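Local coordinates for leucine-rich repeat protein (Bacteroides thetaiotaomicron, PDB 4ECN), which is of unknown function but, as an extracellular leucine-rich repeat protein, probably takes part in protein binding, at residues Ser40-His50 with Thr84-Gly95. Numbering follows the deposited sequence.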
loop_
_atom_site.group_PDB
_atom_site.type_symbol
_atom_site.label_atom_id
_atom_site.label_comp_id
_atom_site.label_asym_id
_atom_site.label_seq_id
_atom_site.Cartn_x
_atom_site.Cartn_y
_atom_site.Cartn_z
ATOM N N SER A 40 13.792 -23.145 55.829
ATOM C CA SER A 40 13.074 -23.460 57.071
ATOM C C SER A 40 11.960 -24.435 56.734
ATOM O O SER A 40 11.434 -25.119 57.617
ATOM C CB SER A 40 12.533 -22.204 57.750
ATOM O OG SER A 40 11.710 -22.544 58.856
ATOM N N ALA A 41 11.621 -24.485 55.420
ATOM C CA ALA A 41 10.599 -25.314 54.791
ATOM C C ALA A 41 11.007 -26.784 54.736
ATOM O O ALA A 41 12.157 -27.106 54.420
ATOM C CB ALA A 41 10.323 -24.815 53.383
ATOM N N GLN A 42 10.044 -27.672 55.017
ATOM C CA GLN A 42 10.253 -29.116 55.015
ATOM C C GLN A 42 9.012 -29.862 54.419
ATOM O O GLN A 42 8.909 -31.084 54.552
ATOM C CB GLN A 42 10.596 -29.620 56.434
ATOM C CG GLN A 42 9.605 -29.250 57.541
ATOM C CD GLN A 42 9.990 -29.867 58.864
ATOM O OE1 GLN A 42 11.173 -30.014 59.197
ATOM N NE2 GLN A 42 8.993 -30.242 59.653
ATOM N N LYS A 43 8.120 -29.128 53.710
ATOM C CA LYS A 43 6.910 -29.620 53.020
ATOM C C LYS A 43 6.550 -28.735 51.803
ATOM O O LYS A 43 7.066 -27.622 51.671
ATOM C CB LYS A 43 5.698 -29.686 53.973
ATOM C CG LYS A 43 5.537 -30.987 54.743
ATOM C CD LYS A 43 4.305 -30.933 55.650
ATOM C CE LYS A 43 4.071 -32.205 56.433
ATOM N NZ LYS A 43 2.854 -32.113 57.284
ATOM N N ILE A 44 5.682 -29.246 50.912
ATOM C CA ILE A 44 5.180 -28.541 49.730
ATOM C C ILE A 44 3.830 -29.158 49.327
ATOM O O ILE A 44 3.666 -30.385 49.352
ATOM C CB ILE A 44 6.180 -28.505 48.530
ATOM C CG1 ILE A 44 5.729 -27.488 47.456
ATOM C CG2 ILE A 44 6.457 -29.912 47.935
ATOM C CD1 ILE A 44 6.705 -27.211 46.367
ATOM N N LYS A 45 2.867 -28.299 48.978
ATOM C CA LYS A 45 1.557 -28.731 48.503
ATOM C C LYS A 45 1.415 -28.173 47.100
ATOM O O LYS A 45 1.174 -26.982 46.905
ATOM C CB LYS A 45 0.411 -28.314 49.461
ATOM C CG LYS A 45 -0.981 -28.873 49.081
ATOM C CD LYS A 45 -2.040 -28.708 50.197
ATOM C CE LYS A 45 -2.498 -27.285 50.437
ATOM N NZ LYS A 45 -3.192 -27.128 51.746
ATOM N N VAL A 46 1.664 -29.020 46.126
ATOM C CA VAL A 46 1.597 -28.608 44.740
ATOM C C VAL A 46 0.151 -28.824 44.249
ATOM O O VAL A 46 -0.385 -29.941 44.285
ATOM C CB VAL A 46 2.659 -29.334 43.870
ATOM C CG1 VAL A 46 2.606 -28.856 42.429
ATOM C CG2 VAL A 46 4.064 -29.138 44.437
ATOM N N VAL A 47 -0.475 -27.723 43.828
ATOM C CA VAL A 47 -1.834 -27.697 43.296
ATOM C C VAL A 47 -1.741 -27.950 41.775
ATOM O O VAL A 47 -1.022 -27.237 41.070
ATOM C CB VAL A 47 -2.546 -26.359 43.656
ATOM C CG1 VAL A 47 -3.932 -26.267 43.023
ATOM C CG2 VAL A 47 -2.635 -26.177 45.165
HETATM N N MSE A 48 -2.447 -28.977 41.288
HETATM C CA MSE A 48 -2.447 -29.358 39.871
HETATM C C MSE A 48 -3.838 -29.551 39.305
HETATM O O MSE A 48 -4.791 -29.731 40.064
HETATM C CB MSE A 48 -1.691 -30.677 39.672
HETATM C CG MSE A 48 -0.193 -30.580 39.796
HETATM SE SE MSE A 48 0.525 -32.364 40.087
HETATM C CE MSE A 48 -0.031 -32.609 41.998
ATOM N N THR A 49 -3.937 -29.595 37.962
ATOM C CA THR A 49 -5.177 -29.854 37.228
ATOM C C THR A 49 -4.906 -30.868 36.103
ATOM O O THR A 49 -4.004 -30.659 35.289
ATOM C CB THR A 49 -5.794 -28.555 36.679
ATOM O OG1 THR A 49 -4.827 -27.875 35.883
ATOM C CG2 THR A 49 -6.318 -27.632 37.770
ATOM N N HIS A 50 -5.674 -31.971 36.083
ATOM C CA HIS A 50 -5.579 -33.029 35.069
ATOM C C HIS A 50 -6.984 -33.337 34.548
ATOM O O HIS A 50 -7.741 -34.079 35.193
ATOM C CB HIS A 50 -4.879 -34.297 35.623
ATOM C CG HIS A 50 -4.839 -35.478 34.683
ATOM N ND1 HIS A 50 -4.157 -35.427 33.469
ATOM C CD2 HIS A 50 -5.327 -36.731 34.851
ATOM C CE1 HIS A 50 -4.298 -36.627 32.924
ATOM N NE2 HIS A 50 -4.984 -37.447 33.721
ATOM N N THR A 84 -0.703 -35.626 31.063
ATOM C CA THR A 84 -0.271 -34.235 31.228
ATOM C C THR A 84 -1.057 -33.588 32.376
ATOM O O THR A 84 -2.264 -33.798 32.512
ATOM C CB THR A 84 -0.407 -33.431 29.927
ATOM O OG1 THR A 84 -0.034 -34.242 28.808
ATOM C CG2 THR A 84 0.432 -32.148 29.946
ATOM N N TYR A 85 -0.334 -32.830 33.213
ATOM C CA TYR A 85 -0.801 -32.083 34.382
ATOM C C TYR A 85 -0.360 -30.633 34.288
ATOM O O TYR A 85 0.740 -30.347 33.792
ATOM C CB TYR A 85 -0.249 -32.700 35.676
ATOM C CG TYR A 85 -0.752 -34.083 36.019
ATOM C CD1 TYR A 85 -0.284 -35.203 35.339
ATOM C CD2 TYR A 85 -1.561 -34.291 37.128
ATOM C CE1 TYR A 85 -0.712 -36.486 35.676
ATOM C CE2 TYR A 85 -1.972 -35.573 37.495
ATOM C CZ TYR A 85 -1.541 -36.670 36.768
ATOM O OH TYR A 85 -1.943 -37.937 37.119
ATOM N N LYS A 86 -1.195 -29.715 34.786
ATOM C CA LYS A 86 -0.845 -28.304 34.809
ATOM C C LYS A 86 -0.789 -27.863 36.260
ATOM O O LYS A 86 -1.780 -28.021 36.971
ATOM C CB LYS A 86 -1.831 -27.452 33.978
ATOM C CG LYS A 86 -1.388 -25.984 33.814
ATOM C CD LYS A 86 -2.498 -25.016 33.362
ATOM C CE LYS A 86 -3.540 -24.733 34.427
ATOM N NZ LYS A 86 -4.558 -23.762 33.954
ATOM N N ILE A 87 0.394 -27.384 36.712
ATOM C CA ILE A 87 0.620 -26.841 38.060
ATOM C C ILE A 87 -0.079 -25.482 38.125
ATOM O O ILE A 87 0.126 -24.652 37.224
ATOM C CB ILE A 87 2.136 -26.730 38.426
ATOM C CG1 ILE A 87 2.918 -28.024 38.159
ATOM C CG2 ILE A 87 2.339 -26.229 39.870
ATOM C CD1 ILE A 87 4.470 -27.796 38.039
ATOM N N VAL A 88 -0.920 -25.265 39.158
ATOM C CA VAL A 88 -1.639 -23.996 39.336
ATOM C C VAL A 88 -0.777 -23.082 40.228
ATOM O O VAL A 88 -0.613 -21.889 39.942
ATOM C CB VAL A 88 -3.071 -24.184 39.902
ATOM C CG1 VAL A 88 -3.870 -22.884 39.795
ATOM C CG2 VAL A 88 -3.805 -25.298 39.174
ATOM N N GLY A 89 -0.215 -23.686 41.272
ATOM C CA GLY A 89 0.653 -23.038 42.242
ATOM C C GLY A 89 1.066 -24.010 43.318
ATOM O O GLY A 89 0.677 -25.182 43.281
ATOM N N TYR A 90 1.860 -23.533 44.280
ATOM C CA TYR A 90 2.348 -24.371 45.365
ATOM C C TYR A 90 2.572 -23.565 46.642
ATOM O O TYR A 90 2.802 -22.356 46.592
ATOM C CB TYR A 90 3.658 -25.089 44.964
ATOM C CG TYR A 90 4.830 -24.176 44.656
ATOM C CD1 TYR A 90 5.696 -23.750 45.665
ATOM C CD2 TYR A 90 5.121 -23.801 43.347
ATOM C CE1 TYR A 90 6.784 -22.923 45.380
ATOM C CE2 TYR A 90 6.198 -22.966 43.054
ATOM C CZ TYR A 90 7.033 -22.540 44.072
ATOM O OH TYR A 90 8.102 -21.734 43.774
ATOM N N TYR A 91 2.531 -24.260 47.787
ATOM C CA TYR A 91 2.771 -23.663 49.096
ATOM C C TYR A 91 3.925 -24.385 49.758
ATOM O O TYR A 91 3.992 -25.608 49.671
ATOM C CB TYR A 91 1.512 -23.695 50.016
ATOM C CG TYR A 91 0.184 -23.292 49.393
ATOM C CD1 TYR A 91 -0.633 -24.238 48.774
ATOM C CD2 TYR A 91 -0.305 -21.995 49.522
ATOM C CE1 TYR A 91 -1.870 -23.884 48.225
ATOM C CE2 TYR A 91 -1.547 -21.631 48.986
ATOM C CZ TYR A 91 -2.329 -22.582 48.343
ATOM O OH TYR A 91 -3.546 -22.255 47.788
ATOM N N LEU A 92 4.829 -23.648 50.408
ATOM C CA LEU A 92 5.928 -24.237 51.171
ATOM C C LEU A 92 5.568 -24.127 52.668
ATOM O O LEU A 92 4.854 -23.198 53.047
ATOM C CB LEU A 92 7.279 -23.584 50.825
ATOM C CG LEU A 92 7.768 -23.835 49.397
ATOM C CD1 LEU A 92 8.857 -22.896 49.019
ATOM C CD2 LEU A 92 8.231 -25.256 49.203
ATOM N N TYR A 93 5.981 -25.104 53.497
ATOM C CA TYR A 93 5.629 -25.138 54.923
ATOM C C TYR A 93 6.847 -25.422 55.820
ATOM O O TYR A 93 7.618 -26.331 55.515
ATOM C CB TYR A 93 4.557 -26.219 55.172
ATOM C CG TYR A 93 3.251 -26.017 54.429
ATOM C CD1 TYR A 93 3.052 -26.564 53.162
ATOM C CD2 TYR A 93 2.188 -25.341 55.020
ATOM C CE1 TYR A 93 1.840 -26.409 52.486
ATOM C CE2 TYR A 93 0.971 -25.181 54.359
ATOM C CZ TYR A 93 0.801 -25.712 53.090
ATOM O OH TYR A 93 -0.409 -25.554 52.454
ATOM N N ASP A 94 6.986 -24.690 56.953
ATOM C CA ASP A 94 8.088 -24.860 57.925
ATOM C C ASP A 94 7.841 -26.082 58.863
ATOM O O ASP A 94 6.943 -26.895 58.605
ATOM C CB ASP A 94 8.271 -23.569 58.770
ATOM C CG ASP A 94 7.198 -23.303 59.821
ATOM O OD1 ASP A 94 6.006 -23.587 59.547
ATOM O OD2 ASP A 94 7.550 -22.807 60.913
ATOM N N GLY A 95 8.638 -26.179 59.935
ATOM C CA GLY A 95 8.522 -27.223 60.951
ATOM C C GLY A 95 7.200 -27.204 61.705
ATOM O O GLY A 95 6.646 -28.264 62.014
#
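A chi1 of 175° sets the His50 ring opposite its backbone N and lays it over Tyr85, whose CG lies anti to its carbonyl carbon (chi1 -67°). The two rings form a face-to-face stack, planes 15° apart, offset toward their rims. CB of His50 adds a CH-pi contact over the same phenol, 4.0 Å from the Tyr85 ring centroid. At its edge the imidazole gives ND1 to the carbonyl O of Thr84, 2.7 Å away, with the acceptor slightly tilted from the ring plane. This bond and the stack fix the turn of the ring. Replacing the imidazole with an alanine here would probably leave the Tyr85 face without its stacking partner and the Thr84 carbonyl without this donor. The selenium (SE) of Met48, a selenomethionine, meets the Tyr85 ring obliquely, a Met-aromatic contact, and Tyr85 OH is hydrogen-bonded to Leu81 O. Next along the strand, Thr49 holds Lys86 O with two donors, its N at 2.8 Å and OG1 at 3.2 Å.

The antiparallel pairing slips by one residue between Val47 and Met48. At this beta bulge Val47 N donates to Gly89 O, while Val47 O accepts from Val88 N at 2.7 Å. Ile44, Val46, Ile87, Tyr90 and Leu92 share one buried face. There Ile44 CD1 reaches Tyr90 CD1 at 3.7 Å, and strand 118-124 adds Leu123. On the other face CG2 of Val47 touches Tyr91 CE1 at 3.9 Å, and CB of Lys45 lies at the edge of the Tyr93 ring. The Tyr91 ring also meets Trp210. At the far end Gln42 N donates to Tyr93 O, and Lys43 N adds a weak bond to that oxygen, a classic bulge. Two bulged antiparallel strands thus pair within the mixed beta-sheet fold of a DUF4458 domain, a family of the transthyretin clan.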